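Local coordinates for alpha-l-arabinofuranosidase domain protein (Thermotoga maritima, PDB 4ATW) that probably hydrolyses terminal, non-reducing alpha-L-arabinofuranosyl residues from arabinose-containing polysaccharides and oligosaccharides, as a thermostable arabinofuranosidase, at residues V164-Y174 / I205-D213; D230-T238 / T249-V260. One frame throughout, in Å; residues are numbered along the deposited sequence.

Contact 1: residues V164-Y174 / I205-D213; sequences VKFWGIGNEMY and IKAIAVGCD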
loop_
_atom_site.group_PDB
_atom_site.type_symbol
_atom_site.label_atom_id
_atom_site.label_comp_id
_atom_site.label_asym_id
_atom_site.label_seq_id
_atom_site.Cartn_x
_atom_site.Cartn_y
_atom_site.Cartn_z
ATOM N N VAL A 164 -5.143 -10.094 -15.167
ATOM C CA VAL A 164 -4.504 -9.643 -13.936
ATOM C C VAL A 164 -3.089 -9.302 -14.342
ATOM O O VAL A 164 -2.363 -10.168 -14.837
ATOM C CB VAL A 164 -4.513 -10.772 -12.869
ATOM C CG1 VAL A 164 -3.889 -10.314 -11.571
ATOM C CG2 VAL A 164 -5.970 -11.212 -12.609
ATOM N N LYS A 165 -2.698 -8.047 -14.136
ATOM C CA LYS A 165 -1.365 -7.571 -14.542
ATOM C C LYS A 165 -0.211 -7.763 -13.560
ATOM O O LYS A 165 0.948 -7.808 -13.967
ATOM C CB LYS A 165 -1.452 -6.083 -14.905
ATOM C CG LYS A 165 -2.557 -5.759 -15.882
ATOM C CD LYS A 165 -2.588 -4.295 -16.166
ATOM C CE LYS A 165 -3.773 -3.912 -17.042
ATOM N NZ LYS A 165 -3.832 -2.412 -17.304
ATOM N N PHE A 166 -0.518 -7.866 -12.276
ATOM C CA PHE A 166 0.529 -8.002 -11.297
ATOM C C PHE A 166 0.510 -9.357 -10.631
ATOM O O PHE A 166 -0.510 -9.770 -10.102
ATOM C CB PHE A 166 0.377 -6.927 -10.217
ATOM C CG PHE A 166 0.444 -5.509 -10.734
ATOM C CD1 PHE A 166 -0.645 -4.912 -11.341
ATOM C CD2 PHE A 166 1.603 -4.761 -10.598
ATOM C CE1 PHE A 166 -0.586 -3.593 -11.808
ATOM C CE2 PHE A 166 1.668 -3.444 -11.064
ATOM C CZ PHE A 166 0.565 -2.866 -11.671
ATOM N N TRP A 167 1.638 -10.053 -10.627
ATOM C CA TRP A 167 1.658 -11.342 -9.941
ATOM C C TRP A 167 2.750 -11.417 -8.905
ATOM O O TRP A 167 3.914 -11.253 -9.228
ATOM C CB TRP A 167 1.796 -12.493 -10.935
ATOM C CG TRP A 167 0.575 -12.649 -11.812
ATOM C CD1 TRP A 167 0.283 -11.935 -12.927
ATOM C CD2 TRP A 167 -0.536 -13.523 -11.589
ATOM N NE1 TRP A 167 -0.936 -12.304 -13.416
ATOM C CE2 TRP A 167 -1.461 -13.280 -12.610
ATOM C CE3 TRP A 167 -0.834 -14.486 -10.621
ATOM C CZ2 TRP A 167 -2.676 -13.966 -12.700
ATOM C CZ3 TRP A 167 -2.033 -15.166 -10.704
ATOM C CH2 TRP A 167 -2.943 -14.903 -11.741
ATOM N N GLY A 168 2.343 -11.644 -7.656
ATOM C CA GLY A 168 3.273 -11.737 -6.550
ATOM C C GLY A 168 3.775 -13.149 -6.545
ATOM O O GLY A 168 3.002 -14.064 -6.314
ATOM N N ILE A 169 5.065 -13.329 -6.799
ATOM C CA ILE A 169 5.641 -14.664 -6.856
ATOM C C ILE A 169 6.153 -15.214 -5.533
ATOM O O ILE A 169 7.353 -15.289 -5.284
ATOM C CB ILE A 169 6.727 -14.680 -7.853
ATOM C CG1 ILE A 169 6.120 -14.296 -9.174
ATOM C CG2 ILE A 169 7.380 -16.038 -7.910
ATOM C CD1 ILE A 169 7.128 -14.205 -10.326
ATOM N N GLY A 170 5.193 -15.627 -4.711
ATOM C CA GLY A 170 5.464 -16.175 -3.406
ATOM C C GLY A 170 5.276 -15.067 -2.406
ATOM O O GLY A 170 5.242 -13.886 -2.765
ATOM N N ASN A 171 5.157 -15.458 -1.146
ATOM C CA ASN A 171 4.990 -14.509 -0.065
ATOM C C ASN A 171 5.934 -14.808 1.077
ATOM O O ASN A 171 5.961 -15.916 1.592
ATOM C CB ASN A 171 3.561 -14.559 0.475
ATOM C CG ASN A 171 3.344 -13.606 1.628
ATOM O OD1 ASN A 171 3.142 -12.376 1.436
ATOM N ND2 ASN A 171 3.405 -14.159 2.854
ATOM N N GLU A 172 6.701 -13.797 1.457
ATOM C CA GLU A 172 7.639 -13.885 2.566
ATOM C C GLU A 172 8.231 -15.282 2.674
ATOM O O GLU A 172 8.401 -15.814 3.778
ATOM C CB GLU A 172 6.968 -13.510 3.918
ATOM C CG GLU A 172 6.407 -12.082 4.011
ATOM C CD GLU A 172 6.016 -11.666 5.432
ATOM O OE1 GLU A 172 5.411 -12.480 6.176
ATOM O OE2 GLU A 172 6.307 -10.501 5.793
ATOM N N MET A 173 8.563 -15.872 1.537
ATOM C CA MET A 173 9.122 -17.213 1.518
ATOM C C MET A 173 10.341 -17.443 2.414
ATOM O O MET A 173 10.717 -18.588 2.692
ATOM C CB MET A 173 9.459 -17.587 0.087
ATOM C CG MET A 173 8.239 -17.872 -0.709
ATOM S SD MET A 173 7.299 -19.072 0.198
ATOM C CE MET A 173 5.592 -18.548 -0.279
ATOM N N TYR A 174 10.939 -16.345 2.875
ATOM C CA TYR A 174 12.139 -16.401 3.698
ATOM C C TYR A 174 11.836 -16.807 5.129
ATOM O O TYR A 174 12.643 -17.481 5.771
ATOM C CB TYR A 174 12.845 -15.036 3.671
ATOM C CG TYR A 174 11.971 -13.852 4.028
ATOM C CD1 TYR A 174 11.708 -13.521 5.358
ATOM C CD2 TYR A 174 11.386 -13.079 3.053
ATOM C CE1 TYR A 174 10.869 -12.443 5.721
ATOM C CE2 TYR A 174 10.550 -11.994 3.399
ATOM C CZ TYR A 174 10.296 -11.689 4.747
ATOM O OH TYR A 174 9.450 -10.656 5.108
ATOM N N ILE A 205 2.588 -9.844 -18.126
ATOM C CA ILE A 205 2.570 -9.668 -16.682
ATOM C C ILE A 205 3.843 -9.130 -16.005
ATOM O O ILE A 205 4.972 -9.247 -16.493
ATOM C CB ILE A 205 2.179 -10.953 -15.965
ATOM C CG1 ILE A 205 3.205 -12.056 -16.213
ATOM C CG2 ILE A 205 0.819 -11.371 -16.436
ATOM C CD1 ILE A 205 2.859 -13.372 -15.519
ATOM N N LYS A 206 3.619 -8.507 -14.866
ATOM C CA LYS A 206 4.686 -7.978 -14.069
ATOM C C LYS A 206 4.824 -8.950 -12.880
ATOM O O LYS A 206 3.826 -9.350 -12.243
ATOM C CB LYS A 206 4.308 -6.595 -13.559
ATOM C CG LYS A 206 4.028 -5.579 -14.626
ATOM C CD LYS A 206 5.282 -5.239 -15.379
ATOM C CE LYS A 206 5.213 -3.830 -15.947
ATOM N NZ LYS A 206 6.500 -3.397 -16.592
ATOM N N ALA A 207 6.063 -9.327 -12.589
ATOM C CA ALA A 207 6.357 -10.221 -11.482
ATOM C C ALA A 207 7.041 -9.522 -10.274
ATOM O O ALA A 207 8.013 -8.801 -10.431
ATOM C CB ALA A 207 7.236 -11.334 -11.979
ATOM N N ILE A 208 6.533 -9.751 -9.067
ATOM C CA ILE A 208 7.116 -9.183 -7.858
ATOM C C ILE A 208 7.686 -10.363 -7.043
ATOM O O ILE A 208 6.929 -11.260 -6.556
ATOM C CB ILE A 208 6.070 -8.480 -6.997
ATOM C CG1 ILE A 208 5.372 -7.375 -7.776
ATOM C CG2 ILE A 208 6.708 -7.906 -5.812
ATOM C CD1 ILE A 208 4.230 -7.881 -8.725
ATOM N N ALA A 209 9.022 -10.364 -6.909
ATOM C CA ALA A 209 9.745 -11.421 -6.194
ATOM C C ALA A 209 9.914 -11.060 -4.744
ATOM O O ALA A 209 10.006 -9.912 -4.396
ATOM C CB ALA A 209 11.090 -11.657 -6.829
ATOM N N VAL A 210 9.952 -12.054 -3.892
ATOM C CA VAL A 210 10.075 -11.800 -2.496
ATOM C C VAL A 210 11.418 -11.285 -2.104
ATOM O O VAL A 210 12.429 -11.958 -2.297
ATOM C CB VAL A 210 9.865 -13.032 -1.708
ATOM C CG1 VAL A 210 9.779 -12.655 -0.230
ATOM C CG2 VAL A 210 8.622 -13.725 -2.190
ATOM N N GLY A 211 11.423 -10.093 -1.538
ATOM C CA GLY A 211 12.655 -9.509 -1.088
ATOM C C GLY A 211 12.471 -9.302 0.386
ATOM O O GLY A 211 11.359 -9.459 0.887
ATOM N N CYS A 212 13.530 -8.961 1.097
ATOM C CA CYS A 212 13.380 -8.735 2.518
ATOM C C CYS A 212 14.615 -8.014 3.073
ATOM O O CYS A 212 15.320 -7.383 2.314
ATOM C CB CYS A 212 13.126 -10.049 3.247
ATOM S SG CYS A 212 14.606 -10.898 3.499
ATOM N N ASP A 213 14.870 -8.102 4.378
ATOM C CA ASP A 213 15.972 -7.383 4.963
ATOM C C ASP A 213 17.331 -8.054 4.927
ATOM O O ASP A 213 18.346 -7.437 5.263
ATOM C CB ASP A 213 15.618 -6.973 6.384
ATOM C CG ASP A 213 14.855 -5.677 6.423
ATOM O OD1 ASP A 213 15.330 -4.718 5.761
ATOM O OD2 ASP A 213 13.801 -5.610 7.104
#
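Phe-166, Trp-167 and Gly-168 pair in parallel with Lys-206, Ala-207 and Ile-208, the axes of the two short strands approaching to 4.7 Å at 27°, through the bonds Lys-206 N to Lys-165 O, Trp-167 N to Lys-206 O (2.8 Å), Ile-208 N to Trp-167 O and Ile-169 N to Ile-208 O. On the face bearing Trp-167, the CD1 atom of this indole meets Ile-205 CG2 at 3.6 Å. NE1 bonds to Val-164 O at 2.9 Å, from above the carbonyl plane, which helps to hold the ring's rotation, and Val-164 CG1 lies over one ring face. Farther along the Trp-167 side of the sheet, the Ile-169 CD1 methyl rests on Ala-207 CB. On the other side of the sheet, Ile-208 turns at chi2 (81°), and its CD1 comes back toward the partner strand to touch Phe-166 CB at 4.2 Å. Beyond the ladder, Val-210 divides its branches: CG2 packs on Gly-170 O, while CG1 reaches the edge of the Tyr-174 ring, at CD2 (3.7 Å). One face of that ring takes Cys-212, with SG 4.0 Å from the centroid in a sulfur-aromatic contact; Glu-172 O lies over the opposite face. Tyr-187, from the intervening helix, bonds through its OH to Ile-169 O and Val-210 N. Strand 166-169, helix 184-196 and strand 206-209 form a beta-alpha-beta unit of a (beta/alpha)8 barrel, and the Asn-171/Glu-172 pair is consistent with the Asn-Glu signature that clan GH-A hydrolases carry after the fourth strand.

Contact 2: residues D230-T238 / T249-V260; sequences DFISYHFYT and TVYLLKERLIGV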
loop_
_atom_site.group_PDB
_atom_site.type_symbol
_atom_site.label_atom_id
_atom_site.label_comp_id
_atom_site.label_asym_id
_atom_site.label_seq_id
_atom_site.Cartn_x
_atom_site.Cartn_y
_atom_site.Cartn_z
ATOM N N ASP A 230 10.154 -8.166 -12.335
ATOM C CA ASP A 230 10.013 -6.732 -12.567
ATOM C C ASP A 230 10.170 -5.887 -11.320
ATOM O O ASP A 230 10.465 -4.697 -11.409
ATOM C CB ASP A 230 8.679 -6.467 -13.199
ATOM C CG ASP A 230 8.503 -7.239 -14.472
ATOM O OD1 ASP A 230 9.131 -6.842 -15.466
ATOM O OD2 ASP A 230 7.759 -8.250 -14.496
ATOM N N PHE A 231 9.977 -6.507 -10.160
ATOM C CA PHE A 231 10.118 -5.837 -8.880
ATOM C C PHE A 231 10.696 -6.794 -7.875
ATOM O O PHE A 231 10.814 -7.992 -8.126
ATOM C CB PHE A 231 8.774 -5.413 -8.323
ATOM C CG PHE A 231 7.987 -4.526 -9.222
ATOM C CD1 PHE A 231 7.304 -5.031 -10.312
ATOM C CD2 PHE A 231 7.905 -3.165 -8.953
ATOM C CE1 PHE A 231 6.555 -4.197 -11.113
ATOM C CE2 PHE A 231 7.149 -2.322 -9.761
ATOM C CZ PHE A 231 6.480 -2.844 -10.836
ATOM N N ILE A 232 11.046 -6.247 -6.722
ATOM C CA ILE A 232 11.532 -7.054 -5.621
ATOM C C ILE A 232 10.749 -6.444 -4.471
ATOM O O ILE A 232 10.736 -5.236 -4.270
ATOM C CB ILE A 232 13.056 -6.983 -5.427
ATOM C CG1 ILE A 232 13.417 -7.766 -4.175
ATOM C CG2 ILE A 232 13.531 -5.561 -5.348
ATOM C CD1 ILE A 232 14.887 -8.163 -4.123
ATOM N N SER A 233 10.014 -7.316 -3.800
ATOM C CA SER A 233 9.118 -6.983 -2.711
ATOM C C SER A 233 9.828 -6.518 -1.460
ATOM O O SER A 233 10.904 -7.026 -1.150
ATOM C CB SER A 233 8.259 -8.232 -2.430
ATOM O OG SER A 233 7.525 -8.134 -1.243
ATOM N N TYR A 234 9.248 -5.519 -0.788
ATOM C CA TYR A 234 9.774 -5.051 0.490
ATOM C C TYR A 234 8.622 -4.814 1.476
ATOM O O TYR A 234 7.632 -4.168 1.125
ATOM C CB TYR A 234 10.601 -3.764 0.374
ATOM C CG TYR A 234 11.377 -3.454 1.669
ATOM C CD1 TYR A 234 12.539 -4.153 1.993
ATOM C CD2 TYR A 234 10.885 -2.542 2.601
ATOM C CE1 TYR A 234 13.185 -3.959 3.209
ATOM C CE2 TYR A 234 11.537 -2.347 3.823
ATOM C CZ TYR A 234 12.676 -3.059 4.113
ATOM O OH TYR A 234 13.279 -2.880 5.320
ATOM N N HIS A 235 8.757 -5.349 2.696
ATOM C CA HIS A 235 7.729 -5.231 3.714
ATOM C C HIS A 235 8.237 -4.374 4.832
ATOM O O HIS A 235 9.305 -4.657 5.359
ATOM C CB HIS A 235 7.371 -6.608 4.257
ATOM C CG HIS A 235 6.603 -7.451 3.290
ATOM N ND1 HIS A 235 6.033 -8.658 3.638
ATOM C CD2 HIS A 235 6.320 -7.267 1.979
ATOM C CE1 HIS A 235 5.436 -9.182 2.582
ATOM N NE2 HIS A 235 5.594 -8.358 1.561
ATOM N N PHE A 236 7.490 -3.329 5.207
ATOM C CA PHE A 236 7.913 -2.442 6.301
ATOM C C PHE A 236 6.839 -2.227 7.349
ATOM O O PHE A 236 5.815 -1.628 7.059
ATOM C CB PHE A 236 8.317 -1.083 5.759
ATOM C CG PHE A 236 8.957 -0.189 6.780
ATOM C CD1 PHE A 236 10.311 -0.295 7.071
ATOM C CD2 PHE A 236 8.211 0.765 7.450
ATOM C CE1 PHE A 236 10.924 0.545 8.027
ATOM C CE2 PHE A 236 8.802 1.619 8.411
ATOM C CZ PHE A 236 10.160 1.508 8.700
ATOM N N TYR A 237 7.069 -2.713 8.564
ATOM C CA TYR A 237 6.103 -2.540 9.646
ATOM C C TYR A 237 6.806 -1.833 10.796
ATOM O O TYR A 237 7.832 -2.306 11.290
ATOM C CB TYR A 237 5.554 -3.890 10.125
ATOM C CG TYR A 237 4.588 -4.556 9.151
ATOM C CD1 TYR A 237 3.414 -3.917 8.755
ATOM C CD2 TYR A 237 4.865 -5.802 8.585
ATOM C CE1 TYR A 237 2.552 -4.496 7.819
ATOM C CE2 TYR A 237 4.005 -6.383 7.647
ATOM C CZ TYR A 237 2.858 -5.718 7.274
ATOM O OH TYR A 237 2.017 -6.250 6.339
ATOM N N THR A 238 6.257 -0.697 11.214
ATOM C CA THR A 238 6.859 0.085 12.288
ATOM C C THR A 238 5.816 0.454 13.340
ATOM O O THR A 238 4.613 0.243 13.147
ATOM C CB THR A 238 7.483 1.374 11.719
ATOM O OG1 THR A 238 8.244 2.040 12.727
ATOM C CG2 THR A 238 6.381 2.304 11.197
ATOM N N THR A 249 10.083 7.057 11.850
ATOM C CA THR A 249 10.487 5.896 11.103
ATOM C C THR A 249 10.125 6.029 9.648
ATOM O O THR A 249 10.344 5.097 8.874
ATOM C CB THR A 249 9.846 4.602 11.614
ATOM O OG1 THR A 249 8.432 4.774 11.664
ATOM C CG2 THR A 249 10.386 4.223 12.977
ATOM N N VAL A 250 9.535 7.145 9.247
ATOM C CA VAL A 250 9.210 7.300 7.823
ATOM C C VAL A 250 10.543 7.616 7.157
ATOM O O VAL A 250 10.761 7.340 5.986
ATOM C CB VAL A 250 8.139 8.426 7.570
ATOM C CG1 VAL A 250 8.474 9.619 8.364
ATOM C CG2 VAL A 250 8.068 8.809 6.120
ATOM N N TYR A 251 11.470 8.146 7.936
ATOM C CA TYR A 251 12.754 8.445 7.365
ATOM C C TYR A 251 13.697 7.268 7.478
ATOM O O TYR A 251 14.746 7.246 6.850
ATOM C CB TYR A 251 13.288 9.747 7.953
ATOM C CG TYR A 251 12.408 10.890 7.455
ATOM C CD1 TYR A 251 12.597 11.446 6.174
ATOM C CD2 TYR A 251 11.290 11.314 8.190
ATOM C CE1 TYR A 251 11.692 12.382 5.641
ATOM C CE2 TYR A 251 10.376 12.243 7.662
ATOM C CZ TYR A 251 10.585 12.766 6.390
ATOM O OH TYR A 251 9.672 13.635 5.855
ATOM N N LEU A 252 13.302 6.271 8.260
ATOM C CA LEU A 252 14.078 5.043 8.369
ATOM C C LEU A 252 13.686 4.277 7.103
ATOM O O LEU A 252 14.533 3.811 6.360
ATOM C CB LEU A 252 13.671 4.246 9.611
ATOM C CG LEU A 252 14.436 2.981 10.007
ATOM C CD1 LEU A 252 13.814 2.380 11.238
ATOM C CD2 LEU A 252 14.382 1.989 8.892
ATOM N N LEU A 253 12.389 4.180 6.833
ATOM C CA LEU A 253 11.911 3.496 5.641
ATOM C C LEU A 253 12.617 4.074 4.419
ATOM O O LEU A 253 12.858 3.374 3.439
ATOM C CB LEU A 253 10.396 3.662 5.501
ATOM C CG LEU A 253 9.884 3.146 4.152
ATOM C CD1 LEU A 253 9.912 1.623 4.095
ATOM C CD2 LEU A 253 8.484 3.670 3.915
ATOM N N LYS A 254 12.958 5.356 4.483
ATOM C CA LYS A 254 13.626 5.990 3.361
ATOM C C LYS A 254 14.977 5.311 3.093
ATOM O O LYS A 254 15.247 4.836 1.982
ATOM C CB LYS A 254 13.834 7.486 3.632
ATOM C CG LYS A 254 14.399 8.279 2.440
ATOM C CD LYS A 254 15.218 9.446 2.951
ATOM C CE LYS A 254 15.762 10.321 1.831
ATOM N NZ LYS A 254 16.788 11.317 2.349
ATOM N N GLU A 255 15.821 5.252 4.117
ATOM C CA GLU A 255 17.137 4.651 3.968
ATOM C C GLU A 255 17.043 3.196 3.595
ATOM O O GLU A 255 17.903 2.664 2.879
ATOM C CB GLU A 255 17.944 4.790 5.252
ATOM C CG GLU A 255 18.335 6.205 5.529
ATOM C CD GLU A 255 19.300 6.731 4.496
ATOM O OE1 GLU A 255 20.209 5.948 4.080
ATOM O OE2 GLU A 255 19.151 7.929 4.106
ATOM N N ARG A 256 15.990 2.548 4.076
ATOM C CA ARG A 256 15.803 1.135 3.797
ATOM C C ARG A 256 15.556 0.912 2.329
ATOM O O ARG A 256 16.203 0.062 1.716
ATOM C CB ARG A 256 14.647 0.589 4.602
ATOM C CG ARG A 256 14.990 -0.671 5.328
ATOM C CD ARG A 256 15.617 -0.406 6.661
ATOM N NE ARG A 256 14.813 -1.097 7.642
ATOM C CZ ARG A 256 15.138 -1.241 8.920
ATOM N NH1 ARG A 256 16.288 -0.724 9.367
ATOM N NH2 ARG A 256 14.306 -1.886 9.752
ATOM N N LEU A 257 14.644 1.697 1.763
ATOM C CA LEU A 257 14.316 1.589 0.363
ATOM C C LEU A 257 15.541 1.904 -0.486
ATOM O O LEU A 257 15.870 1.144 -1.422
ATOM C CB LEU A 257 13.155 2.524 0.043
ATOM C CG LEU A 257 11.814 2.107 0.700
ATOM C CD1 LEU A 257 10.761 3.173 0.580
ATOM C CD2 LEU A 257 11.322 0.817 0.049
ATOM N N ILE A 258 16.256 2.984 -0.163
ATOM C CA ILE A 258 17.428 3.296 -0.985
ATOM C C ILE A 258 18.462 2.196 -0.851
ATOM O O ILE A 258 19.288 1.991 -1.746
ATOM C CB ILE A 258 18.084 4.658 -0.644
ATOM C CG1 ILE A 258 19.031 4.489 0.519
ATOM C CG2 ILE A 258 17.025 5.700 -0.335
ATOM C CD1 ILE A 258 19.575 5.791 1.024
ATOM N N GLY A 259 18.408 1.493 0.274
ATOM C CA GLY A 259 19.316 0.391 0.491
ATOM C C GLY A 259 19.035 -0.622 -0.602
ATOM O O GLY A 259 19.853 -0.848 -1.506
ATOM N N VAL A 260 17.847 -1.215 -0.542
ATOM C CA VAL A 260 17.438 -2.196 -1.528
ATOM C C VAL A 260 17.697 -1.673 -2.918
ATOM O O VAL A 260 18.122 -2.434 -3.784
ATOM C CB VAL A 260 15.959 -2.490 -1.404
ATOM C CG1 VAL A 260 15.487 -3.410 -2.531
ATOM C CG2 VAL A 260 15.689 -3.116 -0.056
#
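The Phe-236 ring lies against Leu-253, whose CB sits 3.8 Å above the ring plane, over its centre. The CD1 methyl of Leu-253 also lies over the face, 3.8 Å from the centroid and 28° off the normal, a CH-pi contact. At the edge of the same ring stand Leu-252 CD2, 3.8 Å from Phe-236 CE1, and, less closely, Arg-256 NE. The guanidinium of Arg-256 has Leu-252 CD2 over one face and the hydroxyl of Tyr-234 near its edge; the tyrosine ring and guanidinium planes are 74° apart. The hydroxyl's stronger partner is Asp-213 OD1; the Arg-256 NE to Tyr-234 OH bond is weak and bent, and the position of that oxygen is uncertain. Both rings are carried to the helix by the same first torsion, CG anti to the backbone N (chi1 -171° in Phe-236). Strand 231-238 and the 250-260 part of the helix run nearly antiparallel, their axes 9.9 Å apart, as expected of a strand and the helix that returns outside it in a (beta/alpha)8 barrel; strand 276-284 then completes a beta-alpha-beta crossover. Toward the start of the strand, Val-260 spans two alternate residues: its CG1 meets Ile-232 CG2 at 4.0 Å, and its CG2 meets Tyr-234 CD1 at 3.9 Å. Leu-257 CD2 approaches Tyr-234 CD2 obliquely. Near Thr-238 a hydroxyl pair joins the contact. Thr-238 and Thr-249 pass alongside in opposite directions, and Thr-238 OG1 donates to Thr-249 OG1 at 2.9 Å. Thr-249 OG1 is hydrogen-bonded in turn to Thr-246 O, while Phe-304 of helix 299-313 packs on Phe-236 and both threonines.

The two contacts follow one another along the chain, contact 1 closing before contact 2 opens, and their centres lie about 15 Å apart. Both belong to the eight-stranded parallel sheet of the barrel, where strands 206-209 and 231-238 are immediate neighbours. They meet directly: Ala-209 O and Ser-233 N are 2.7 Å apart, and Asp-230 OD2 accepts a probable bond from Ala-207 N. Contact 1 therefore joins strand to strand within the barrel wall, and contact 2 joins the next strand outward to helix 250-265. A hydrogen bond between Glu-172 OE2 and His-235 ND1 connects their segments beyond strands 166-169 and 206-209, where the C-terminal strand ends of such barrels usually form the substrate pocket.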